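Local coordinates for histone-lysine N-methyltransferase, H3 lysine-9 specific SUVH4 (Arabidopsis thaliana, PDB 4QEO), which places the repressive H3K9 methyl mark on histone H3 and binds methylated DNA through its SRA domain, at residues V14-C28 against D37-L51. Residues are numbered along the deposited sequence; the frame is centred on the assembly and turned at random.
With nucleotides of chain C.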
ATOM      1  N   VAL A  14      -7.538  -9.247  -5.099  1.00 28.14           N
ATOM      2  CA  VAL A  14      -7.781  -8.102  -4.227  1.00 28.45           C
ATOM      3  C   VAL A  14      -6.680  -7.060  -4.440  1.00 33.62           C
ATOM      4  O   VAL A  14      -6.969  -5.879  -4.701  1.00 33.96           O
ATOM      5  CB  VAL A  14      -7.859  -8.506  -2.725  1.00 27.25           C
ATOM      6  CG1 VAL A  14      -7.862  -7.261  -1.830  1.00 26.80           C
ATOM      7  CG2 VAL A  14      -9.136  -9.365  -2.452  1.00 21.85           C
ATOM      8  N   THR A  15      -5.426  -7.508  -4.352  1.00 28.67           N
ATOM      9  CA  THR A  15      -4.276  -6.617  -4.554  1.00 29.70           C
ATOM     10  C   THR A  15      -4.398  -5.826  -5.847  1.00 31.62           C
ATOM     11  O   THR A  15      -4.224  -4.600  -5.871  1.00 35.20           O
ATOM     12  CB  THR A  15      -2.962  -7.412  -4.613  1.00 31.95           C
ATOM     13  OG1 THR A  15      -2.754  -8.072  -3.366  1.00 33.10           O
ATOM     14  CG2 THR A  15      -1.779  -6.483  -4.904  1.00 33.34           C
ATOM     15  N   LYS A  16      -4.718  -6.546  -6.918  1.00 29.32           N
ATOM     16  CA  LYS A  16      -4.830  -5.961  -8.250  1.00 33.12           C
ATOM     17  C   LYS A  16      -5.944  -4.941  -8.325  1.00 31.41           C
ATOM     18  O   LYS A  16      -5.769  -3.867  -8.915  1.00 28.01           O
ATOM     19  CB  LYS A  16      -5.051  -7.068  -9.283  1.00 42.87           C
ATOM     20  CG  LYS A  16      -5.635  -6.604 -10.600  1.00 57.10           C
ATOM     21  CD  LYS A  16      -5.758  -7.767 -11.573  1.00 68.28           C
ATOM     22  CE  LYS A  16      -6.581  -7.393 -12.797  1.00 75.52           C
ATOM     23  NZ  LYS A  16      -6.652  -8.515 -13.777  1.00 79.61           N
ATOM     24  N   CYS A  17      -7.094  -5.281  -7.728  1.00 27.32           N
ATOM     25  CA  CYS A  17      -8.235  -4.375  -7.720  1.00 27.77           C
ATOM     26  C   CYS A  17      -7.903  -3.071  -6.994  1.00 26.41           C
ATOM     27  O   CYS A  17      -8.224  -1.980  -7.481  1.00 30.93           O
ATOM     28  CB  CYS A  17      -9.471  -5.049  -7.091  1.00 31.96           C
ATOM     29  SG  CYS A  17     -10.912  -3.949  -6.845  1.00 33.86           S
ATOM     30  N   LEU A  18      -7.258  -3.200  -5.840  1.00 25.87           N
ATOM     31  CA  LEU A  18      -6.795  -2.049  -5.063  1.00 30.00           C
ATOM     32  C   LEU A  18      -5.744  -1.208  -5.822  1.00 28.93           C
ATOM     33  O   LEU A  18      -5.732   0.017  -5.708  1.00 30.80           O
ATOM     34  CB  LEU A  18      -6.220  -2.520  -3.731  1.00 27.05           C
ATOM     35  CG  LEU A  18      -7.282  -3.123  -2.782  1.00 35.79           C
ATOM     36  CD1 LEU A  18      -6.653  -3.655  -1.509  1.00 38.27           C
ATOM     37  CD2 LEU A  18      -8.317  -2.090  -2.446  1.00 25.88           C
ATOM     38  N   ARG A  19      -4.870  -1.858  -6.593  1.00 29.84           N
ATOM     39  CA  ARG A  19      -3.905  -1.090  -7.407  1.00 33.84           C
ATOM     40  C   ARG A  19      -4.624  -0.303  -8.496  1.00 34.69           C
ATOM     41  O   ARG A  19      -4.301   0.865  -8.755  1.00 33.33           O
ATOM     42  CB  ARG A  19      -2.811  -1.981  -8.019  1.00 31.67           C
ATOM     43  CG  ARG A  19      -1.915  -2.651  -6.990  1.00 29.93           C
ATOM     44  CD  ARG A  19      -0.920  -3.612  -7.623  1.00 33.00           C
ATOM     45  NE  ARG A  19       0.019  -4.119  -6.624  1.00 32.55           N
ATOM     46  CZ  ARG A  19       0.981  -5.003  -6.875  1.00 37.62           C
ATOM     47  NH1 ARG A  19       1.144  -5.476  -8.102  1.00 41.08           N
ATOM     48  NH2 ARG A  19       1.788  -5.400  -5.903  1.00 37.55           N
ATOM     49  N   LEU A  20      -5.615  -0.935  -9.122  1.00 30.13           N
ATOM     50  CA  LEU A  20      -6.407  -0.253 -10.139  1.00 36.81           C
ATOM     51  C   LEU A  20      -7.123   0.973  -9.545  1.00 36.62           C
ATOM     52  O   LEU A  20      -7.126   2.065 -10.140  1.00 33.88           O
ATOM     53  CB  LEU A  20      -7.432  -1.213 -10.745  1.00 42.48           C
ATOM     54  CG  LEU A  20      -7.774  -1.086 -12.233  1.00 59.32           C
ATOM     55  CD1 LEU A  20      -9.030  -1.874 -12.539  1.00 56.35           C
ATOM     56  CD2 LEU A  20      -7.924   0.362 -12.700  1.00 68.20           C
ATOM     57  N   PHE A  21      -7.746   0.791  -8.378  1.00 35.16           N
ATOM     58  CA  PHE A  21      -8.384   1.926  -7.709  1.00 32.41           C
ATOM     59  C   PHE A  21      -7.381   3.038  -7.370  1.00 32.41           C
ATOM     60  O   PHE A  21      -7.679   4.215  -7.544  1.00 33.32           O
ATOM     61  CB  PHE A  21      -9.125   1.510  -6.438  1.00 25.31           C
ATOM     62  CG  PHE A  21      -9.565   2.679  -5.608  1.00 27.35           C
ATOM     63  CD1 PHE A  21     -10.613   3.486  -6.029  1.00 27.68           C
ATOM     64  CD2 PHE A  21      -8.911   2.996  -4.424  1.00 29.18           C
ATOM     65  CE1 PHE A  21     -11.017   4.575  -5.272  1.00 33.88           C
ATOM     66  CE2 PHE A  21      -9.305   4.097  -3.664  1.00 32.69           C
ATOM     67  CZ  PHE A  21     -10.356   4.884  -4.085  1.00 28.44           C
ATOM     68  N   ASN A  22      -6.207   2.669  -6.863  1.00 29.25           N
ATOM     69  CA  ASN A  22      -5.184   3.679  -6.575  1.00 34.88           C
ATOM     70  C   ASN A  22      -4.832   4.483  -7.818  1.00 33.76           C
ATOM     71  O   ASN A  22      -4.636   5.705  -7.762  1.00 33.70           O
ATOM     72  CB  ASN A  22      -3.905   3.043  -6.028  1.00 37.28           C
ATOM     73  CG  ASN A  22      -2.838   4.083  -5.716  1.00 37.98           C
ATOM     74  OD1 ASN A  22      -2.959   4.836  -4.748  1.00 42.54           O
ATOM     75  ND2 ASN A  22      -1.798   4.140  -6.540  1.00 41.97           N
ATOM     76  N   LYS A  23      -4.742   3.786  -8.943  1.00 37.07           N
ATOM     77  CA  LYS A  23      -4.411   4.454 -10.193  1.00 40.75           C
ATOM     78  C   LYS A  23      -5.496   5.464 -10.557  1.00 42.21           C
ATOM     79  O   LYS A  23      -5.198   6.638 -10.850  1.00 38.86           O
ATOM     80  CB  LYS A  23      -4.199   3.437 -11.314  1.00 40.67           C
ATOM     81  CG  LYS A  23      -3.863   4.049 -12.688  1.00 40.90           C
ATOM     82  CD  LYS A  23      -3.808   2.934 -13.725  1.00 47.12           C
ATOM     83  CE  LYS A  23      -4.415   3.341 -15.050  1.00 56.13           C
ATOM     84  NZ  LYS A  23      -3.368   3.817 -15.976  1.00 57.14           N
ATOM     85  N   GLN A  24      -6.753   5.025 -10.522  1.00 35.53           N
ATOM     86  CA  GLN A  24      -7.846   5.948 -10.837  1.00 33.22           C
ATOM     87  C   GLN A  24      -7.910   7.145  -9.880  1.00 31.85           C
ATOM     88  O   GLN A  24      -8.114   8.287 -10.292  1.00 33.50           O
ATOM     89  CB  GLN A  24      -9.185   5.206 -10.858  1.00 35.79           C
ATOM     90  CG  GLN A  24      -9.272   4.145 -11.932  1.00 41.38           C
ATOM     91  CD  GLN A  24      -9.373   4.740 -13.331  1.00 52.90           C
ATOM     92  OE1 GLN A  24      -9.447   5.958 -13.503  1.00 51.13           O
ATOM     93  NE2 GLN A  24      -9.394   3.877 -14.334  1.00 62.55           N
ATOM     94  N   TYR A  25      -7.746   6.868  -8.594  1.00 32.69           N
ATOM     95  CA  TYR A  25      -7.709   7.904  -7.579  1.00 31.89           C
ATOM     96  C   TYR A  25      -6.646   8.952  -7.876  1.00 35.48           C
ATOM     97  O   TYR A  25      -6.935  10.139  -7.875  1.00 34.24           O
ATOM     98  CB  TYR A  25      -7.428   7.272  -6.222  1.00 28.57           C
ATOM     99  CG  TYR A  25      -7.079   8.229  -5.112  1.00 28.66           C
ATOM    100  CD1 TYR A  25      -7.991   9.167  -4.660  1.00 32.44           C
ATOM    101  CD2 TYR A  25      -5.847   8.144  -4.463  1.00 32.58           C
ATOM    102  CE1 TYR A  25      -7.685  10.020  -3.604  1.00 36.12           C
ATOM    103  CE2 TYR A  25      -5.529   8.989  -3.407  1.00 35.74           C
ATOM    104  CZ  TYR A  25      -6.442   9.931  -2.991  1.00 39.11           C
ATOM    105  OH  TYR A  25      -6.116  10.770  -1.946  1.00 34.91           O
ATOM    106  N   LEU A  26      -5.411   8.515  -8.106  1.00 31.27           N
ATOM    107  CA  LEU A  26      -4.346   9.483  -8.342  1.00 31.87           C
ATOM    108  C   LEU A  26      -4.581  10.267  -9.639  1.00 35.95           C
ATOM    109  O   LEU A  26      -4.261  11.458  -9.712  1.00 36.84           O
ATOM    110  CB  LEU A  26      -2.973   8.813  -8.319  1.00 34.07           C
ATOM    111  CG  LEU A  26      -2.594   8.218  -6.962  1.00 35.91           C
ATOM    112  CD1 LEU A  26      -1.286   7.425  -7.059  1.00 36.60           C
ATOM    113  CD2 LEU A  26      -2.486   9.303  -5.907  1.00 36.65           C
ATOM    114  N   LEU A  27      -5.151   9.612 -10.649  1.00 35.40           N
ATOM    115  CA  LEU A  27      -5.525  10.332 -11.860  1.00 39.71           C
ATOM    116  C   LEU A  27      -6.564  11.411 -11.580  1.00 39.07           C
ATOM    117  O   LEU A  27      -6.500  12.489 -12.170  1.00 38.62           O
ATOM    118  CB  LEU A  27      -6.041   9.393 -12.942  1.00 41.16           C
ATOM    119  CG  LEU A  27      -5.040   8.515 -13.682  1.00 42.84           C
ATOM    120  CD1 LEU A  27      -5.791   7.419 -14.428  1.00 45.23           C
ATOM    121  CD2 LEU A  27      -4.177   9.339 -14.659  1.00 45.32           C
ATOM    122  N   CYS A  28      -7.534  11.124 -10.705  1.00 38.53           N
ATOM    123  CA  CYS A  28      -8.543  12.126 -10.348  1.00 38.38           C
ATOM    124  C   CYS A  28      -7.955  13.256  -9.502  1.00 36.94           C
ATOM    125  O   CYS A  28      -8.344  14.415  -9.653  1.00 39.54           O
ATOM    126  CB  CYS A  28      -9.745  11.482  -9.625  1.00 35.07           C
ATOM    127  SG  CYS A  28     -10.646  10.351 -10.687  1.00 44.47           S
ATOM    128  N   ASP A  37     -11.312  10.504  -4.349  1.00 31.47           N
ATOM    129  CA  ASP A  37     -11.559   9.177  -3.829  1.00 34.64           C
ATOM    130  C   ASP A  37     -12.874   8.616  -4.331  1.00 34.40           C
ATOM    131  O   ASP A  37     -12.924   7.512  -4.756  1.00 31.79           O
ATOM    132  CB  ASP A  37     -11.519   9.152  -2.297  1.00 31.88           C
ATOM    133  CG  ASP A  37     -12.538  10.092  -1.631  1.00 30.08           C
ATOM    134  OD1 ASP A  37     -12.721  11.221  -2.067  1.00 30.42           O
ATOM    135  OD2 ASP A  37     -13.121   9.715  -0.641  1.00 28.00           O
ATOM    136  N   LEU A  38     -13.910   9.417  -4.347  1.00 34.92           N
ATOM    137  CA  LEU A  38     -15.221   8.962  -4.820  1.00 33.47           C
ATOM    138  C   LEU A  38     -15.244   8.865  -6.342  1.00 32.55           C
ATOM    139  O   LEU A  38     -15.864   7.956  -6.919  1.00 30.21           O
ATOM    140  CB  LEU A  38     -16.334   9.885  -4.316  1.00 32.26           C
ATOM    141  CG  LEU A  38     -16.467   9.987  -2.794  1.00 29.02           C
ATOM    142  CD1 LEU A  38     -17.708  10.813  -2.430  1.00 31.99           C
ATOM    143  CD2 LEU A  38     -16.502   8.600  -2.151  1.00 27.51           C
ATOM    144  N   LYS A  39     -14.538   9.791  -6.998  1.00 29.95           N
ATOM    145  CA  LYS A  39     -14.430   9.761  -8.456  1.00 37.27           C
ATOM    146  C   LYS A  39     -13.740   8.492  -8.917  1.00 34.92           C
ATOM    147  O   LYS A  39     -14.117   7.910  -9.941  1.00 33.93           O
ATOM    148  CB  LYS A  39     -13.676  10.993  -8.995  1.00 40.83           C
ATOM    149  CG  LYS A  39     -14.323  12.344  -8.656  1.00 46.83           C
ATOM    150  CD  LYS A  39     -15.530  12.654  -9.513  1.00 53.00           C
ATOM    151  CE  LYS A  39     -15.968  14.117  -9.319  1.00 50.20           C
ATOM    152  NZ  LYS A  39     -16.340  14.378  -7.888  1.00 45.37           N
ATOM    153  N   GLY A  40     -12.737   8.054  -8.157  1.00 31.87           N
ATOM    154  CA  GLY A  40     -12.035   6.820  -8.484  1.00 35.03           C
ATOM    155  C   GLY A  40     -12.967   5.625  -8.494  1.00 34.62           C
ATOM    156  O   GLY A  40     -12.890   4.746  -9.376  1.00 39.92           O
ATOM    157  N   VAL A  41     -13.853   5.588  -7.501  1.00 29.91           N
ATOM    158  CA  VAL A  41     -14.824   4.513  -7.398  1.00 27.43           C
ATOM    159  C   VAL A  41     -15.772   4.572  -8.587  1.00 30.52           C
ATOM    160  O   VAL A  41     -16.054   3.558  -9.218  1.00 33.15           O
ATOM    161  CB  VAL A  41     -15.659   4.582  -6.083  1.00 33.52           C
ATOM    162  CG1 VAL A  41     -16.749   3.522  -6.106  1.00 30.03           C
ATOM    163  CG2 VAL A  41     -14.769   4.425  -4.849  1.00 27.25           C
ATOM    164  N   THR A  42     -16.259   5.769  -8.889  1.00 28.84           N
ATOM    165  CA  THR A  42     -17.100   5.951 -10.066  1.00 34.72           C
ATOM    166  C   THR A  42     -16.434   5.407 -11.342  1.00 39.87           C
ATOM    167  O   THR A  42     -17.079   4.714 -12.137  1.00 40.15           O
ATOM    168  CB  THR A  42     -17.464   7.421 -10.263  1.00 41.59           C
ATOM    169  OG1 THR A  42     -18.027   7.925  -9.045  1.00 42.06           O
ATOM    170  CG2 THR A  42     -18.469   7.573 -11.407  1.00 44.33           C
ATOM    171  N   GLU A  43     -15.145   5.690 -11.514  1.00 32.77           N
ATOM    172  CA  GLU A  43     -14.391   5.110 -12.635  1.00 42.89           C
ATOM    173  C   GLU A  43     -14.411   3.580 -12.595  1.00 44.78           C
ATOM    174  O   GLU A  43     -14.586   2.930 -13.630  1.00 41.64           O
ATOM    175  CB  GLU A  43     -12.942   5.604 -12.657  1.00 44.77           C
ATOM    176  CG  GLU A  43     -12.780   7.079 -12.902  1.00 47.21           C
ATOM    177  CD  GLU A  43     -13.394   7.520 -14.214  1.00 55.33           C
ATOM    178  OE1 GLU A  43     -13.059   6.961 -15.284  1.00 55.44           O
ATOM    179  OE2 GLU A  43     -14.236   8.435 -14.165  1.00 56.67           O
ATOM    180  N   MET A  44     -14.246   3.010 -11.399  1.00 33.52           N
ATOM    181  CA  MET A  44     -14.235   1.553 -11.254  1.00 38.86           C
ATOM    182  C   MET A  44     -15.590   0.955 -11.636  1.00 41.61           C
ATOM    183  O   MET A  44     -15.661  -0.101 -12.258  1.00 41.23           O
ATOM    184  CB  MET A  44     -13.879   1.149  -9.818  1.00 38.56           C
ATOM    185  CG  MET A  44     -12.484   1.584  -9.347  1.00 38.07           C
ATOM    186  SD  MET A  44     -11.164   0.550  -9.981  1.00 49.78           S
ATOM    187  CE  MET A  44     -11.445  -0.943  -9.012  1.00 44.15           C
ATOM    188  N   ILE A  45     -16.665   1.637 -11.252  1.00 38.93           N
ATOM    189  CA  ILE A  45     -18.011   1.175 -11.578  1.00 38.46           C
ATOM    190  C   ILE A  45     -18.223   1.249 -13.084  1.00 46.30           C
ATOM    191  O   ILE A  45     -18.732   0.315 -13.693  1.00 52.76           O
ATOM    192  CB  ILE A  45     -19.092   1.986 -10.831  1.00 39.67           C
ATOM    193  CG1 ILE A  45     -18.947   1.790  -9.317  1.00 37.11           C
ATOM    194  CG2 ILE A  45     -20.500   1.573 -11.275  1.00 42.96           C
ATOM    195  CD1 ILE A  45     -19.837   2.714  -8.474  1.00 30.58           C
ATOM    196  N   LYS A  46     -17.814   2.361 -13.678  1.00 48.01           N
ATOM    197  CA  LYS A  46     -17.893   2.522 -15.124  1.00 59.05           C
ATOM    198  C   LYS A  46     -17.200   1.369 -15.852  1.00 58.24           C
ATOM    199  O   LYS A  46     -17.735   0.806 -16.795  1.00 56.78           O
ATOM    200  CB  LYS A  46     -17.234   3.832 -15.537  1.00 67.06           C
ATOM    201  CG  LYS A  46     -18.202   4.963 -15.801  1.00 73.72           C
ATOM    202  CD  LYS A  46     -17.514   6.089 -16.537  1.00 78.20           C
ATOM    203  CE  LYS A  46     -16.293   6.573 -15.745  1.00 81.75           C
ATOM    204  NZ  LYS A  46     -16.122   8.046 -15.760  1.00 84.30           N
ATOM    205  N   ALA A  47     -16.007   1.017 -15.389  1.00 51.58           N
ATOM    206  CA  ALA A  47     -15.217  -0.038 -16.012  1.00 50.18           C
ATOM    207  C   ALA A  47     -15.627  -1.462 -15.624  1.00 49.42           C
ATOM    208  O   ALA A  47     -14.965  -2.421 -16.014  1.00 50.92           O
ATOM    209  CB  ALA A  47     -13.751   0.174 -15.698  1.00 48.90           C
ATOM    210  N   LYS A  48     -16.703  -1.600 -14.861  1.00 49.91           N
ATOM    211  CA  LYS A  48     -17.088  -2.901 -14.315  1.00 52.53           C
ATOM    212  C   LYS A  48     -15.908  -3.598 -13.639  1.00 49.43           C
ATOM    213  O   LYS A  48     -15.677  -4.793 -13.845  1.00 50.41           O
ATOM    214  CB  LYS A  48     -17.684  -3.801 -15.403  1.00 62.91           C
ATOM    215  CG  LYS A  48     -18.943  -3.249 -16.049  1.00 68.97           C
ATOM    216  CD  LYS A  48     -20.167  -3.446 -15.174  1.00 78.78           C
ATOM    217  CE  LYS A  48     -20.712  -4.866 -15.278  1.00 85.55           C
ATOM    218  NZ  LYS A  48     -22.070  -4.998 -14.663  1.00 86.15           N
ATOM    219  N   ALA A  49     -15.158  -2.843 -12.838  1.00 45.20           N
ATOM    220  CA  ALA A  49     -13.959  -3.365 -12.197  1.00 38.53           C
ATOM    221  C   ALA A  49     -14.110  -3.587 -10.690  1.00 35.33           C
ATOM    222  O   ALA A  49     -13.118  -3.849 -10.014  1.00 33.83           O
ATOM    223  CB  ALA A  49     -12.754  -2.448 -12.487  1.00 41.01           C
ATOM    224  N   ILE A  50     -15.327  -3.457 -10.165  1.00 37.32           N
ATOM    225  CA  ILE A  50     -15.598  -3.808  -8.766  1.00 32.94           C
ATOM    226  C   ILE A  50     -15.432  -5.318  -8.587  1.00 35.22           C
ATOM    227  O   ILE A  50     -16.174  -6.101  -9.179  1.00 41.55           O
ATOM    228  CB  ILE A  50     -17.015  -3.395  -8.311  1.00 35.93           C
ATOM    229  CG1 ILE A  50     -17.307  -1.940  -8.690  1.00 38.19           C
ATOM    230  CG2 ILE A  50     -17.187  -3.598  -6.786  1.00 28.03           C
ATOM    231  CD1 ILE A  50     -16.349  -0.935  -8.075  1.00 32.26           C
ATOM    232  N   LEU A  51     -14.455  -5.719  -7.780  1.00 31.58           N
ATOM    233  CA  LEU A  51     -14.115  -7.139  -7.619  1.00 35.17           C
ATOM    234  C   LEU A  51     -15.298  -8.034  -7.188  1.00 31.55           C
ATOM    235  O   LEU A  51     -15.490  -9.139  -7.717  1.00 31.12           O
ATOM    236  CB  LEU A  51     -12.955  -7.306  -6.632  1.00 26.34           C
ATOM    237  CG  LEU A  51     -12.484  -8.749  -6.456  1.00 32.71           C
ATOM    238  CD1 LEU A  51     -12.014  -9.314  -7.817  1.00 34.58           C
ATOM    239  CD2 LEU A  51     -11.378  -8.816  -5.417  1.00 31.95           C
TER
ATOM    240  P    DG C   9     -21.653   6.803  -8.114  1.00 43.63           P
ATOM    241  OP1  DG C   9     -20.228   6.750  -7.963  1.00 44.53           O
ATOM    242  OP2  DG C   9     -22.203   7.066  -9.409  1.00 45.94           O
ATOM    243  O5'  DG C   9     -22.263   5.413  -7.657  1.00 39.29           O
ATOM    244  C5'  DG C   9     -22.077   4.925  -6.319  1.00 49.26           C
ATOM    245  C4'  DG C   9     -23.390   4.499  -5.706  1.00 49.04           C
ATOM    246  O4'  DG C   9     -24.070   5.634  -5.138  1.00 46.02           O
ATOM    247  C3'  DG C   9     -24.370   3.876  -6.694  1.00 54.53           C
ATOM    248  O3'  DG C   9     -24.859   2.648  -6.165  1.00 61.22           O
ATOM    249  C2'  DG C   9     -25.424   4.950  -6.885  1.00 51.93           C
ATOM    250  C1'  DG C   9     -25.429   5.583  -5.519  1.00 50.47           C
ATOM    251  N9   DG C   9     -25.994   6.922  -5.379  1.00 43.42           N
ATOM    252  C8   DG C   9     -25.989   7.943  -6.292  1.00 41.05           C
ATOM    253  N7   DG C   9     -26.544   9.033  -5.842  1.00 46.22           N
ATOM    254  C5   DG C   9     -26.940   8.710  -4.555  1.00 40.90           C
ATOM    255  C6   DG C   9     -27.609   9.485  -3.576  1.00 40.91           C
ATOM    256  O6   DG C   9     -27.975  10.655  -3.642  1.00 40.84           O
ATOM    257  N1   DG C   9     -27.831   8.760  -2.415  1.00 41.12           N
ATOM    258  C2   DG C   9     -27.454   7.462  -2.215  1.00 42.51           C
ATOM    259  N2   DG C   9     -27.737   6.945  -1.018  1.00 41.50           N
ATOM    260  N3   DG C   9     -26.829   6.728  -3.115  1.00 41.60           N
ATOM    261  C4   DG C   9     -26.611   7.410  -4.256  1.00 41.07           C
ATOM    262  P    DA C   8     -19.493  12.880  -6.602  1.00 46.18           P
ATOM    263  OP1  DA C   8     -18.405  12.415  -7.405  1.00 48.35           O
ATOM    264  OP2  DA C   8     -20.337  13.929  -7.077  1.00 41.64           O
ATOM    265  O5'  DA C   8     -20.420  11.632  -6.327  1.00 40.81           O
ATOM    266  C5'  DA C   8     -19.888  10.371  -5.931  1.00 39.75           C
ATOM    267  C4'  DA C   8     -20.982   9.335  -5.828  1.00 41.04           C
ATOM    268  O4'  DA C   8     -21.922   9.720  -4.809  1.00 39.45           O
ATOM    269  C3'  DA C   8     -21.805   9.167  -7.094  1.00 39.20           C
ATOM    270  O3'  DA C   8     -22.243   7.827  -7.141  1.00 41.08           O
ATOM    271  C2'  DA C   8     -22.958  10.115  -6.859  1.00 36.70           C
ATOM    272  C1'  DA C   8     -23.197   9.906  -5.382  1.00 40.52           C
ATOM    273  N9   DA C   8     -23.860  10.986  -4.661  1.00 42.37           N
ATOM    274  C8   DA C   8     -24.119  12.268  -5.065  1.00 35.80           C
ATOM    275  N7   DA C   8     -24.729  12.992  -4.164  1.00 35.73           N
ATOM    276  C5   DA C   8     -24.899  12.125  -3.098  1.00 35.85           C
ATOM    277  C6   DA C   8     -25.483  12.283  -1.835  1.00 35.99           C
ATOM    278  N6   DA C   8     -26.028  13.419  -1.409  1.00 36.75           N
ATOM    279  N1   DA C   8     -25.477  11.223  -1.006  1.00 36.18           N
ATOM    280  C2   DA C   8     -24.935  10.083  -1.432  1.00 37.39           C
ATOM    281  N3   DA C   8     -24.359   9.808  -2.594  1.00 36.14           N
ATOM    282  C4   DA C   8     -24.364  10.887  -3.389  1.00 35.94           C
TER
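Met44 reaches across from helix 37-46 and lays its thioether against helix 14-28. Its chain is bent at chi2 (-78°) and chi3 (-72°), which folds the tip toward the partner helix. SD lies 3.8 Å from Phe21 N, with Leu20 CD1 also near it. CE ends 3.7 Å from Cys17 SG. Phe21 comes in edge-on: CE1 is 3.5 Å from Asp37 O, and Val41 N also lies in the plane of the ring. Gly40 faces this edge, and a side chain there would run into the ring. The missing side chain lets the backbones come close, with 4.6 Å between Tyr25 CA and Gly40 CA. Leu51, beyond the helix end, covers Cys17 with CB and meets Val14 CG2 through CD2 at 3.8 Å. Gln24 and Glu43 cross at about a right angle, Gln24 OE1 lying 3.6 Å from Glu43 CG. Glu43 OE2 pairs with Lys46 NZ in a salt bridge, though this lysine is poorly ordered and the 2.5 Å length doubtful. An alanine in place of Glu43 would keep CB against the Gln24 amide but would probably leave Lys46 without this carboxylate. Lys39 NZ bonds to DA8 OP1 of chain C and to Ser34 O, tying the shorter helix to DNA. The two consecutive helices pack obliquely, their segment axes 126° apart in direction. Helix 72-78 packs on Phe21 and Val41, while Tyr25 touches Arg323 of strand 323-324.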